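Local structure of lumazine protein (Photobacterium kishitanii, 3A35) at residues A[98-109]-A[172-183]; A[35-45]-A[75-86]. The protein binds a lumazine or flavin chromophore and probably acts as an antenna protein that shifts bacterial luciferase emission to shorter wavelength. All blocks are in the same frame, centred on the assembly; numbering follows the deposited sequence. Where two conformers were deposited one is given.

Contact 1 (A[98-109]-A[172-183]); sequences LTGNIKGVATVD and LEKGSDVNVETL. With RBF (riboflavin), chain C.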
loop_
_atom_site.group_PDB
_atom_site.type_symbol
_atom_site.label_atom_id
_atom_site.label_comp_id
_atom_site.label_asym_id
_atom_site.label_seq_id
_atom_site.Cartn_x
_atom_site.Cartn_y
_atom_site.Cartn_z
ATOM N N LEU A 98 -4.399 10.145 -2.373
ATOM C CA LEU A 98 -5.110 8.811 -2.132
ATOM C C LEU A 98 -6.104 8.925 -1.070
ATOM O O LEU A 98 -5.916 9.683 -0.102
ATOM C CB LEU A 98 -4.000 7.753 -1.696
ATOM C CG LEU A 98 -2.939 7.470 -2.742
ATOM C CD1 LEU A 98 -1.998 6.355 -2.071
ATOM C CD2 LEU A 98 -3.453 7.046 -4.027
ATOM N N THR A 99 -7.219 8.210 -1.217
ATOM C CA THR A 99 -8.226 8.152 -0.191
ATOM C C THR A 99 -8.079 7.032 0.856
ATOM O O THR A 99 -8.607 7.137 1.950
ATOM C CB THR A 99 -9.659 7.931 -0.764
ATOM O OG1 THR A 99 -9.816 6.649 -1.350
ATOM C CG2 THR A 99 -10.074 8.992 -1.776
ATOM N N GLY A 100 -7.267 6.017 0.450
ATOM C CA GLY A 100 -7.170 4.831 1.391
ATOM C C GLY A 100 -8.224 3.781 1.084
ATOM O O GLY A 100 -8.291 2.763 1.796
ATOM N N ASN A 101 -9.099 3.947 0.114
ATOM C CA ASN A 101 -10.148 2.953 -0.250
ATOM C C ASN A 101 -9.531 2.126 -1.348
ATOM O O ASN A 101 -9.447 2.536 -2.518
ATOM C CB ASN A 101 -11.424 3.633 -0.830
ATOM C CG ASN A 101 -12.443 2.582 -1.236
ATOM O OD1 ASN A 101 -12.883 2.561 -2.377
ATOM N ND2 ASN A 101 -12.814 1.776 -0.362
ATOM N N ILE A 102 -8.978 0.917 -1.005
ATOM C CA ILE A 102 -8.412 0.096 -2.030
ATOM C C ILE A 102 -9.556 -0.550 -2.881
ATOM O O ILE A 102 -10.498 -1.096 -2.359
ATOM C CB ILE A 102 -7.575 -1.042 -1.320
ATOM C CG1 ILE A 102 -6.367 -0.432 -0.525
ATOM C CG2 ILE A 102 -7.195 -2.133 -2.241
ATOM C CD1 ILE A 102 -5.487 0.376 -1.449
ATOM N N LYS A 103 -9.346 -0.455 -4.147
ATOM C CA LYS A 103 -10.333 -1.014 -5.138
ATOM C C LYS A 103 -10.226 -2.495 -5.232
ATOM O O LYS A 103 -11.261 -3.153 -5.545
ATOM C CB LYS A 103 -10.108 -0.357 -6.468
ATOM C CG LYS A 103 -10.291 1.127 -6.356
ATOM C CD LYS A 103 -11.481 1.579 -5.480
ATOM C CE LYS A 103 -11.654 3.101 -5.626
ATOM N NZ LYS A 103 -12.327 3.707 -4.426
ATOM N N GLY A 104 -9.056 -3.090 -5.105
ATOM C CA GLY A 104 -8.996 -4.545 -5.081
ATOM C C GLY A 104 -7.528 -4.939 -5.224
ATOM O O GLY A 104 -6.599 -4.097 -5.233
ATOM N N VAL A 105 -7.264 -6.236 -5.251
ATOM C CA VAL A 105 -5.959 -6.792 -5.389
ATOM C C VAL A 105 -5.593 -6.993 -6.840
ATOM O O VAL A 105 -6.406 -7.456 -7.665
ATOM C CB VAL A 105 -5.902 -8.077 -4.622
ATOM C CG1 VAL A 105 -4.577 -8.736 -4.761
ATOM C CG2 VAL A 105 -6.097 -7.882 -3.161
ATOM N N ALA A 106 -4.371 -6.716 -7.144
ATOM C CA ALA A 106 -3.755 -7.106 -8.487
ATOM C C ALA A 106 -2.458 -7.815 -8.305
ATOM O O ALA A 106 -1.968 -8.002 -7.159
ATOM C CB ALA A 106 -3.625 -5.890 -9.399
ATOM N N THR A 107 -1.746 -8.261 -9.369
ATOM C CA THR A 107 -0.614 -9.146 -9.169
ATOM C C THR A 107 0.505 -8.691 -10.068
ATOM O O THR A 107 0.274 -8.428 -11.274
ATOM C CB THR A 107 -1.030 -10.582 -9.558
ATOM O OG1 THR A 107 -2.084 -10.966 -8.678
ATOM C CG2 THR A 107 0.087 -11.573 -9.346
ATOM N N VAL A 108 1.685 -8.641 -9.565
ATOM C CA VAL A 108 2.910 -8.212 -10.320
ATOM C C VAL A 108 3.135 -9.279 -11.428
ATOM O O VAL A 108 3.335 -10.465 -11.150
ATOM C CB VAL A 108 4.068 -8.097 -9.421
ATOM C CG1 VAL A 108 5.369 -7.846 -10.184
ATOM C CG2 VAL A 108 3.825 -6.978 -8.395
ATOM N N ASP A 109 3.199 -8.793 -12.668
ATOM C CA ASP A 109 3.476 -9.662 -13.841
ATOM C C ASP A 109 5.005 -9.758 -14.003
ATOM O O ASP A 109 5.536 -10.796 -14.500
ATOM C CB ASP A 109 2.898 -9.029 -15.102
ATOM C CG ASP A 109 3.374 -9.743 -16.415
ATOM O OD1 ASP A 109 2.760 -10.776 -16.741
ATOM O OD2 ASP A 109 4.370 -9.325 -17.071
ATOM N N LEU A 172 8.729 -6.630 -4.176
ATOM C CA LEU A 172 7.822 -7.176 -5.124
ATOM C C LEU A 172 8.653 -8.083 -6.049
ATOM O O LEU A 172 9.782 -7.770 -6.367
ATOM C CB LEU A 172 7.120 -6.045 -5.936
ATOM C CG LEU A 172 6.188 -5.177 -5.030
ATOM C CD1 LEU A 172 5.681 -4.153 -6.047
ATOM C CD2 LEU A 172 5.078 -5.953 -4.421
ATOM N N GLU A 173 8.012 -9.183 -6.459
ATOM C CA GLU A 173 8.554 -10.065 -7.547
ATOM C C GLU A 173 7.380 -10.482 -8.388
ATOM O O GLU A 173 6.195 -10.252 -8.028
ATOM C CB GLU A 173 9.312 -11.291 -7.000
ATOM C CG GLU A 173 8.633 -11.970 -5.900
ATOM C CD GLU A 173 9.509 -13.139 -5.426
ATOM O OE1 GLU A 173 9.632 -14.148 -6.179
ATOM O OE2 GLU A 173 10.099 -13.006 -4.348
ATOM N N LYS A 174 7.603 -11.200 -9.522
ATOM C CA LYS A 174 6.540 -11.766 -10.233
ATOM C C LYS A 174 5.621 -12.582 -9.286
ATOM O O LYS A 174 6.149 -13.420 -8.526
ATOM C CB LYS A 174 7.076 -12.754 -11.349
ATOM C CG LYS A 174 5.977 -13.343 -12.259
ATOM C CD LYS A 174 6.473 -14.348 -13.389
ATOM C CE LYS A 174 6.181 -13.844 -14.829
ATOM N NZ LYS A 174 4.669 -13.614 -15.125
ATOM N N GLY A 175 4.315 -12.455 -9.421
ATOM C CA GLY A 175 3.372 -13.106 -8.568
ATOM C C GLY A 175 3.017 -12.434 -7.234
ATOM O O GLY A 175 2.120 -12.919 -6.552
ATOM N N SER A 176 3.743 -11.361 -6.902
ATOM C CA SER A 176 3.380 -10.587 -5.685
ATOM C C SER A 176 2.018 -9.964 -5.876
ATOM O O SER A 176 1.761 -9.279 -6.852
ATOM C CB SER A 176 4.396 -9.528 -5.452
ATOM O OG SER A 176 5.633 -10.089 -5.048
ATOM N N ASP A 177 1.135 -10.135 -4.916
ATOM C CA ASP A 177 -0.125 -9.399 -4.827
ATOM C C ASP A 177 0.084 -8.046 -4.209
ATOM O O ASP A 177 0.900 -7.825 -3.334
ATOM C CB ASP A 177 -1.182 -10.139 -4.062
ATOM C CG ASP A 177 -1.747 -11.372 -4.824
ATOM O OD1 ASP A 177 -1.532 -11.569 -6.027
ATOM O OD2 ASP A 177 -2.434 -12.150 -4.156
ATOM N N VAL A 178 -0.689 -7.069 -4.745
ATOM C CA VAL A 178 -0.615 -5.624 -4.306
ATOM C C VAL A 178 -2.015 -5.073 -4.175
ATOM O O VAL A 178 -2.950 -5.498 -4.831
ATOM C CB VAL A 178 0.197 -4.807 -5.309
ATOM C CG1 VAL A 178 1.609 -5.243 -5.453
ATOM C CG2 VAL A 178 -0.480 -4.762 -6.694
ATOM N N ASN A 179 -2.118 -4.072 -3.291
ATOM C CA ASN A 179 -3.379 -3.279 -3.146
ATOM C C ASN A 179 -3.377 -2.168 -4.163
ATOM O O ASN A 179 -2.435 -1.360 -4.215
ATOM C CB ASN A 179 -3.425 -2.604 -1.764
ATOM C CG ASN A 179 -3.551 -3.617 -0.620
ATOM O OD1 ASN A 179 -4.096 -4.748 -0.808
ATOM N ND2 ASN A 179 -3.192 -3.220 0.584
ATOM N N VAL A 180 -4.459 -2.111 -4.962
ATOM C CA VAL A 180 -4.562 -0.987 -5.983
ATOM C C VAL A 180 -5.644 -0.026 -5.592
ATOM O O VAL A 180 -6.785 -0.440 -5.187
ATOM C CB VAL A 180 -4.885 -1.666 -7.362
ATOM C CG1 VAL A 180 -5.110 -0.542 -8.441
ATOM C CG2 VAL A 180 -3.886 -2.708 -7.755
ATOM N N GLU A 181 -5.273 1.263 -5.671
ATOM C CA GLU A 181 -6.266 2.344 -5.486
ATOM C C GLU A 181 -6.268 3.076 -6.830
ATOM O O GLU A 181 -5.288 3.670 -7.259
ATOM C CB GLU A 181 -5.992 3.334 -4.354
ATOM C CG GLU A 181 -7.109 4.384 -4.305
ATOM C CD GLU A 181 -7.066 5.234 -3.187
ATOM O OE1 GLU A 181 -6.359 5.111 -2.197
ATOM O OE2 GLU A 181 -7.805 6.274 -3.292
ATOM N N THR A 182 -7.406 2.996 -7.536
ATOM C CA THR A 182 -7.564 3.791 -8.758
ATOM C C THR A 182 -8.134 5.170 -8.367
ATOM O O THR A 182 -8.914 5.325 -7.411
ATOM C CB THR A 182 -8.492 3.104 -9.751
ATOM O OG1 THR A 182 -9.757 2.941 -9.107
ATOM C CG2 THR A 182 -7.905 1.715 -10.126
ATOM N N LEU A 183 -7.814 6.144 -9.245
ATOM C CA LEU A 183 -7.835 7.596 -8.962
ATOM C C LEU A 183 -8.321 8.338 -10.174
ATOM O O LEU A 183 -7.591 9.269 -10.653
ATOM C CB LEU A 183 -6.416 8.109 -8.711
ATOM C CG LEU A 183 -5.618 7.527 -7.572
ATOM C CD1 LEU A 183 -4.244 8.092 -7.615
ATOM C CD2 LEU A 183 -6.241 7.803 -6.145
HETATM N N1 RBF C . -11.157 -1.439 7.216
HETATM C C2 RBF C . -10.716 -2.381 8.075
HETATM O O2 RBF C . -10.701 -3.608 7.747
HETATM N N3 RBF C . -10.191 -2.084 9.328
HETATM C C4 RBF C . -10.093 -0.743 9.771
HETATM O O4 RBF C . -9.615 -0.535 10.894
HETATM C C4A RBF C . -10.637 0.205 8.884
HETATM N N5 RBF C . -10.662 1.576 9.346
HETATM C C5A RBF C . -11.181 2.519 8.459
HETATM C C6 RBF C . -11.319 3.817 8.961
HETATM C C7 RBF C . -11.884 4.753 8.051
HETATM C C7M RBF C . -12.083 6.179 8.642
HETATM C C8 RBF C . -12.248 4.453 6.773
HETATM C C8M RBF C . -12.766 5.514 5.896
HETATM C C9 RBF C . -12.081 3.115 6.271
HETATM C C9A RBF C . -11.629 2.137 7.161
HETATM N N10 RBF C . -11.549 0.766 6.740
HETATM C C10 RBF C . -11.117 -0.158 7.656
HETATM C "C1'" RBF C . -12.060 0.320 5.510
HETATM C "C2'" RBF C . -11.031 0.005 4.442
HETATM O "O2'" RBF C . -10.181 1.182 4.235
HETATM C "C3'" RBF C . -11.654 -0.320 3.189
HETATM O "O3'" RBF C . -12.544 -1.518 3.517
HETATM C "C4'" RBF C . -10.690 -0.896 2.137
HETATM O "O4'" RBF C . -9.861 0.173 1.629
HETATM C "C5'" RBF C . -11.428 -1.520 0.945
HETATM O "O5'" RBF C . -10.539 -2.162 0.029
#
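The carboxylate of E181 clasps the loop at T99 and G100 at one end of an antiparallel strand pair, 104-109 with 177-182, in the six-stranded barrel of the second lumazine-binding repeat. The E181 chain is extended, with CG anti to the backbone N (chi1 180°), which carries the carboxylate to the loop. E181 OE2 takes two bonds from T99: the backbone N on its syn lone pair, and OG1 from above the carboxylate plane at 2.8 Å, the two side chains meeting at about a right angle. G100 N reaches E181 OE1 at 2.9 Å on the syn side but 30° out of the carboxylate plane. The loop so held goes on to bind riboflavin: I102 N donates to RBF O4' and RBF O5' donates to I102 O at 2.6 Å. Just after this loop K103 and G104 both face V180, a classic beta bulge, although the G104 bond is weak. Along the strands, A106 CB lies 3.6 Å from V180 CG2, and V108 CG2 touches both L172 CD1 and V178 CG1. On the other face T107 and D177 run side by side, pointing the same way, and T107 OG1 donates to D177 OD1 on the anti side at 2.8 Å.

Contact 2 (A[35-45]-A[75-86]); sequences SVEKGTVMLVN and LEVGNKVNLEVR. With RBF (riboflavin), chain C.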
loop_
_atom_site.group_PDB
_atom_site.type_symbol
_atom_site.label_atom_id
_atom_site.label_comp_id
_atom_site.label_asym_id
_atom_site.label_seq_id
_atom_site.Cartn_x
_atom_site.Cartn_y
_atom_site.Cartn_z
ATOM N N SER A 35 4.081 9.336 16.211
ATOM C CA SER A 35 3.049 10.129 15.592
ATOM C C SER A 35 1.657 9.467 15.553
ATOM O O SER A 35 0.767 10.106 14.957
ATOM C CB SER A 35 3.464 10.496 14.162
ATOM O OG SER A 35 3.306 9.369 13.334
ATOM N N VAL A 36 1.482 8.259 16.155
ATOM C CA VAL A 36 0.149 7.637 16.091
ATOM C C VAL A 36 -0.335 7.278 17.497
ATOM O O VAL A 36 0.472 7.247 18.509
ATOM C CB VAL A 36 0.124 6.377 15.143
ATOM C CG1 VAL A 36 0.524 6.776 13.753
ATOM C CG2 VAL A 36 0.940 5.230 15.676
ATOM N N GLU A 37 -1.653 7.069 17.559
ATOM C CA GLU A 37 -2.254 6.764 18.815
ATOM C C GLU A 37 -3.441 5.801 18.578
ATOM O O GLU A 37 -3.837 5.530 17.417
ATOM C CB GLU A 37 -2.803 8.044 19.439
ATOM C CG GLU A 37 -3.758 8.813 18.824
ATOM C CD GLU A 37 -3.720 10.266 19.440
ATOM O OE1 GLU A 37 -3.650 10.423 20.700
ATOM O OE2 GLU A 37 -3.672 11.206 18.626
ATOM N N LYS A 38 -4.038 5.255 19.676
ATOM C CA LYS A 38 -5.311 4.580 19.478
ATOM C C LYS A 38 -6.278 5.414 18.772
ATOM O O LYS A 38 -6.454 6.562 19.136
ATOM C CB LYS A 38 -6.066 4.129 20.779
ATOM C CG LYS A 38 -5.507 2.953 21.350
ATOM C CD LYS A 38 -6.350 2.221 22.658
ATOM C CE LYS A 38 -7.203 3.111 23.313
ATOM N NZ LYS A 38 -7.536 2.147 24.548
ATOM N N GLY A 39 -6.944 4.850 17.736
ATOM C CA GLY A 39 -7.885 5.558 16.967
ATOM C C GLY A 39 -7.393 6.319 15.759
ATOM O O GLY A 39 -8.112 6.816 14.897
ATOM N N THR A 40 -6.037 6.440 15.606
ATOM C CA THR A 40 -5.470 6.985 14.394
ATOM C C THR A 40 -5.911 6.173 13.205
ATOM O O THR A 40 -5.903 4.932 13.230
ATOM C CB THR A 40 -3.961 6.915 14.409
ATOM O OG1 THR A 40 -3.431 7.820 15.419
ATOM C CG2 THR A 40 -3.305 7.180 13.045
ATOM N N VAL A 41 -6.321 6.864 12.154
ATOM C CA VAL A 41 -6.705 6.239 10.893
ATOM C C VAL A 41 -5.580 6.630 9.951
ATOM O O VAL A 41 -5.304 7.787 9.678
ATOM C CB VAL A 41 -8.063 6.771 10.373
ATOM C CG1 VAL A 41 -8.305 6.148 9.007
ATOM C CG2 VAL A 41 -9.123 6.273 11.300
ATOM N N MET A 42 -4.842 5.671 9.412
ATOM C CA MET A 42 -3.653 5.892 8.571
ATOM C C MET A 42 -3.627 4.866 7.511
ATOM O O MET A 42 -4.484 3.874 7.502
ATOM C CB MET A 42 -2.350 5.830 9.390
ATOM C CG MET A 42 -2.176 4.409 10.059
ATOM S SD MET A 42 -0.610 4.274 10.963
ATOM C CE MET A 42 0.577 4.363 9.629
ATOM N N LEU A 43 -2.749 5.056 6.537
ATOM C CA LEU A 43 -2.611 4.037 5.456
ATOM C C LEU A 43 -1.554 2.991 5.738
ATOM O O LEU A 43 -0.404 3.293 6.031
ATOM C CB LEU A 43 -2.257 4.700 4.117
ATOM C CG LEU A 43 -3.253 5.777 3.687
ATOM C CD1 LEU A 43 -2.854 6.170 2.230
ATOM C CD2 LEU A 43 -4.714 5.309 3.684
ATOM N N VAL A 44 -2.003 1.741 5.602
ATOM C CA VAL A 44 -1.077 0.612 5.710
ATOM C C VAL A 44 -1.180 -0.132 4.370
ATOM O O VAL A 44 -2.273 -0.560 3.943
ATOM C CB VAL A 44 -1.548 -0.347 6.836
ATOM C CG1 VAL A 44 -0.511 -1.556 6.853
ATOM C CG2 VAL A 44 -1.532 0.366 8.145
ATOM N N ASN A 45 -0.056 -0.149 3.634
ATOM C CA ASN A 45 -0.167 -0.597 2.260
ATOM C C ASN A 45 -1.274 0.039 1.482
ATOM O O ASN A 45 -1.953 -0.535 0.587
ATOM C CB ASN A 45 -0.304 -2.098 2.084
ATOM C CG ASN A 45 0.988 -2.875 2.340
ATOM O OD1 ASN A 45 2.083 -2.347 2.227
ATOM N ND2 ASN A 45 0.853 -4.184 2.598
ATOM N N LEU A 75 -0.980 -12.021 4.030
ATOM C CA LEU A 75 0.348 -11.655 4.458
ATOM C C LEU A 75 0.800 -12.561 5.641
ATOM O O LEU A 75 0.023 -13.245 6.294
ATOM C CB LEU A 75 0.384 -10.139 4.876
ATOM C CG LEU A 75 0.005 -9.113 3.777
ATOM C CD1 LEU A 75 0.087 -7.734 4.442
ATOM C CD2 LEU A 75 0.903 -9.258 2.675
ATOM N N GLU A 76 2.108 -12.475 5.883
ATOM C CA GLU A 76 2.806 -13.332 6.835
ATOM C C GLU A 76 3.617 -12.531 7.785
ATOM O O GLU A 76 4.155 -11.443 7.483
ATOM C CB GLU A 76 3.788 -14.244 6.031
ATOM C CG GLU A 76 3.029 -15.170 5.016
ATOM C CD GLU A 76 2.205 -16.282 5.662
ATOM O OE1 GLU A 76 1.533 -16.953 4.828
ATOM O OE2 GLU A 76 2.182 -16.501 6.921
ATOM N N VAL A 77 3.899 -13.121 8.939
ATOM C CA VAL A 77 4.779 -12.548 9.886
ATOM C C VAL A 77 6.139 -12.245 9.208
ATOM O O VAL A 77 6.620 -13.157 8.469
ATOM C CB VAL A 77 4.944 -13.468 11.162
ATOM C CG1 VAL A 77 6.013 -12.965 12.035
ATOM C CG2 VAL A 77 3.600 -13.518 11.867
ATOM N N GLY A 78 6.725 -11.114 9.457
ATOM C CA GLY A 78 7.980 -10.630 8.860
ATOM C C GLY A 78 7.800 -9.775 7.599
ATOM O O GLY A 78 8.804 -9.135 7.184
ATOM N N ASN A 79 6.608 -9.844 6.939
ATOM C CA ASN A 79 6.430 -9.031 5.738
ATOM C C ASN A 79 6.470 -7.528 6.121
ATOM O O ASN A 79 6.127 -7.082 7.215
ATOM C CB ASN A 79 5.093 -9.302 5.103
ATOM C CG ASN A 79 4.977 -10.691 4.461
ATOM O OD1 ASN A 79 6.043 -11.479 4.325
ATOM N ND2 ASN A 79 3.844 -11.027 4.036
ATOM N N LYS A 80 6.880 -6.747 5.126
ATOM C CA LYS A 80 7.090 -5.303 5.265
ATOM C C LYS A 80 5.876 -4.652 4.616
ATOM O O LYS A 80 5.475 -4.925 3.487
ATOM C CB LYS A 80 8.317 -4.890 4.501
ATOM C CG LYS A 80 8.572 -3.472 4.400
ATOM C CD LYS A 80 10.064 -3.423 4.035
ATOM C CE LYS A 80 10.245 -2.614 2.849
ATOM N NZ LYS A 80 10.235 -3.703 1.754
ATOM N N VAL A 81 5.298 -3.688 5.371
ATOM C CA VAL A 81 4.102 -2.932 4.929
ATOM C C VAL A 81 4.466 -1.449 4.820
ATOM O O VAL A 81 5.238 -0.924 5.610
ATOM C CB VAL A 81 2.897 -3.122 5.836
ATOM C CG1 VAL A 81 2.579 -4.692 5.906
ATOM C CG2 VAL A 81 3.169 -2.559 7.197
ATOM N N ASN A 82 3.878 -0.741 3.866
ATOM C CA ASN A 82 4.098 0.725 3.762
ATOM C C ASN A 82 3.242 1.428 4.755
ATOM O O ASN A 82 2.057 1.097 4.892
ATOM C CB ASN A 82 3.727 1.125 2.349
ATOM C CG ASN A 82 4.671 0.527 1.302
ATOM O OD1 ASN A 82 5.846 0.229 1.652
ATOM N ND2 ASN A 82 4.220 0.434 0.079
ATOM N N LEU A 83 3.759 2.491 5.361
ATOM C CA LEU A 83 3.004 3.321 6.344
ATOM C C LEU A 83 2.918 4.773 5.903
ATOM O O LEU A 83 3.957 5.338 5.491
ATOM C CB LEU A 83 3.730 3.284 7.714
ATOM C CG LEU A 83 3.931 1.854 8.271
ATOM C CD1 LEU A 83 4.788 1.898 9.542
ATOM C CD2 LEU A 83 2.542 1.142 8.519
ATOM N N GLU A 84 1.751 5.388 6.059
ATOM C CA GLU A 84 1.634 6.850 5.816
ATOM C C GLU A 84 0.581 7.406 6.785
ATOM O O GLU A 84 -0.579 6.956 6.835
ATOM C CB GLU A 84 1.206 7.163 4.433
ATOM C CG GLU A 84 1.182 8.697 4.155
ATOM C CD GLU A 84 0.674 9.072 2.817
ATOM O OE1 GLU A 84 0.335 8.290 1.927
ATOM O OE2 GLU A 84 0.456 10.351 2.712
ATOM N N VAL A 85 1.031 8.365 7.604
ATOM C CA VAL A 85 0.114 9.110 8.520
ATOM C C VAL A 85 -0.374 10.338 7.781
ATOM O O VAL A 85 0.301 10.877 6.935
ATOM C CB VAL A 85 0.901 9.450 9.770
ATOM C CG1 VAL A 85 0.011 10.304 10.766
ATOM C CG2 VAL A 85 1.360 8.189 10.440
ATOM N N ARG A 86 -1.581 10.725 8.016
ATOM C CA ARG A 86 -2.164 11.880 7.313
ATOM C C ARG A 86 -1.336 13.150 7.507
ATOM O O ARG A 86 -0.744 13.310 8.586
ATOM C CB ARG A 86 -3.607 12.169 7.675
ATOM C CG ARG A 86 -3.886 12.613 8.996
ATOM C CD ARG A 86 -5.407 12.966 9.027
ATOM N NE ARG A 86 -6.004 11.631 9.194
ATOM C CZ ARG A 86 -6.726 11.015 8.269
ATOM N NH1 ARG A 86 -6.920 11.579 7.086
ATOM N NH2 ARG A 86 -7.166 9.807 8.500
HETATM N N1 RBF C . -11.157 -1.439 7.216
HETATM C C2 RBF C . -10.716 -2.381 8.075
HETATM O O2 RBF C . -10.701 -3.608 7.747
HETATM N N3 RBF C . -10.191 -2.084 9.328
HETATM C C4 RBF C . -10.093 -0.743 9.771
HETATM O O4 RBF C . -9.615 -0.535 10.894
HETATM C C4A RBF C . -10.637 0.205 8.884
HETATM N N5 RBF C . -10.662 1.576 9.346
HETATM C C5A RBF C . -11.181 2.519 8.459
HETATM C C6 RBF C . -11.319 3.817 8.961
HETATM C C7 RBF C . -11.884 4.753 8.051
HETATM C C7M RBF C . -12.083 6.179 8.642
HETATM C C8 RBF C . -12.248 4.453 6.773
HETATM C C8M RBF C . -12.766 5.514 5.896
HETATM C C9 RBF C . -12.081 3.115 6.271
HETATM C C9A RBF C . -11.629 2.137 7.161
HETATM N N10 RBF C . -11.549 0.766 6.740
HETATM C C10 RBF C . -11.117 -0.158 7.656
HETATM C "C1'" RBF C . -12.060 0.320 5.510
HETATM C "C2'" RBF C . -11.031 0.005 4.442
HETATM O "O2'" RBF C . -10.181 1.182 4.235
HETATM C "C3'" RBF C . -11.654 -0.320 3.189
HETATM O "O3'" RBF C . -12.544 -1.518 3.517
HETATM C "C4'" RBF C . -10.690 -0.896 2.137
HETATM O "O4'" RBF C . -9.861 0.173 1.629
HETATM C "C5'" RBF C . -11.428 -1.520 0.945
HETATM O "O5'" RBF C . -10.539 -2.162 0.029
HETATM O O HOH W 1 -3.042 9.311 9.926
HETATM O O HOH W 2 3.074 -6.115 2.562
#
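L43 and E84 form an antiparallel hydrogen-bonded pair where strand 41-44 runs against strand 80-84 at 144°, with L43 N to E84 O at 2.9 Å and E84 N to L43 O at 3.0 Å. The next pair, V44 with L83, is non-hydrogen-bonded, and beyond it N45 extends the ladder with its side chain in place of its carbonyl. N45 N donates to N82 O, while N82 N returns a nearly straight bond (168°) to N45 OD1, the donor standing 42° out of the amide plane. A water joins N45 ND2 to K80 O, and the same amide crosses V81 at about a right angle.

Apolar groups fill the face of V44 and L83. V44 CG1 meets V81 CG2 at 3.8 Å. M42, its CG set between backbone N and carbonyl carbon (chi1 61°) and its chain bent at chi3, brings CE to L83 CB at 3.8 Å and near V85 CG2, which also packs on V36 CG1. At the far end R86 NH2 makes a weak bond to V41 O, and a water donates to the same oxygen while accepting from the backbone R86 N; V41 CG1 lies 3.8 Å from RBF C7M of the riboflavin ring system.

The pair belongs to the first barrel. Strand 47-55 flanks 41-44, with V41 on T50 and V44 on L49, and M42 and V44 touch F61 of strand 58-63. V81 packs on I12 of strand 8-17, while the E84 carboxylate takes a bond from K3 N.

Followed from the N terminus, contact 2 closes first, bringing 75-86 back onto 35-45 across a loop that contains strands 47-55 and 58-63. The chain then leaves strand 80-84, passes into the second repeat and opens contact 1, which closes when 172-183 returns to 98-109 after strands 117-123, 137-140, 143-151 and 154-160. The two loops are thus in series, neither enclosing nor crossing the other: contact 2 pairs strand 80-84 with 41-44, and contact 1 pairs strand 177-182 with 104-114. Their segments meet where the barrels join: N179 ND2 probably bonds N45 O, G100 packs on L43, and both contacts touch the riboflavin.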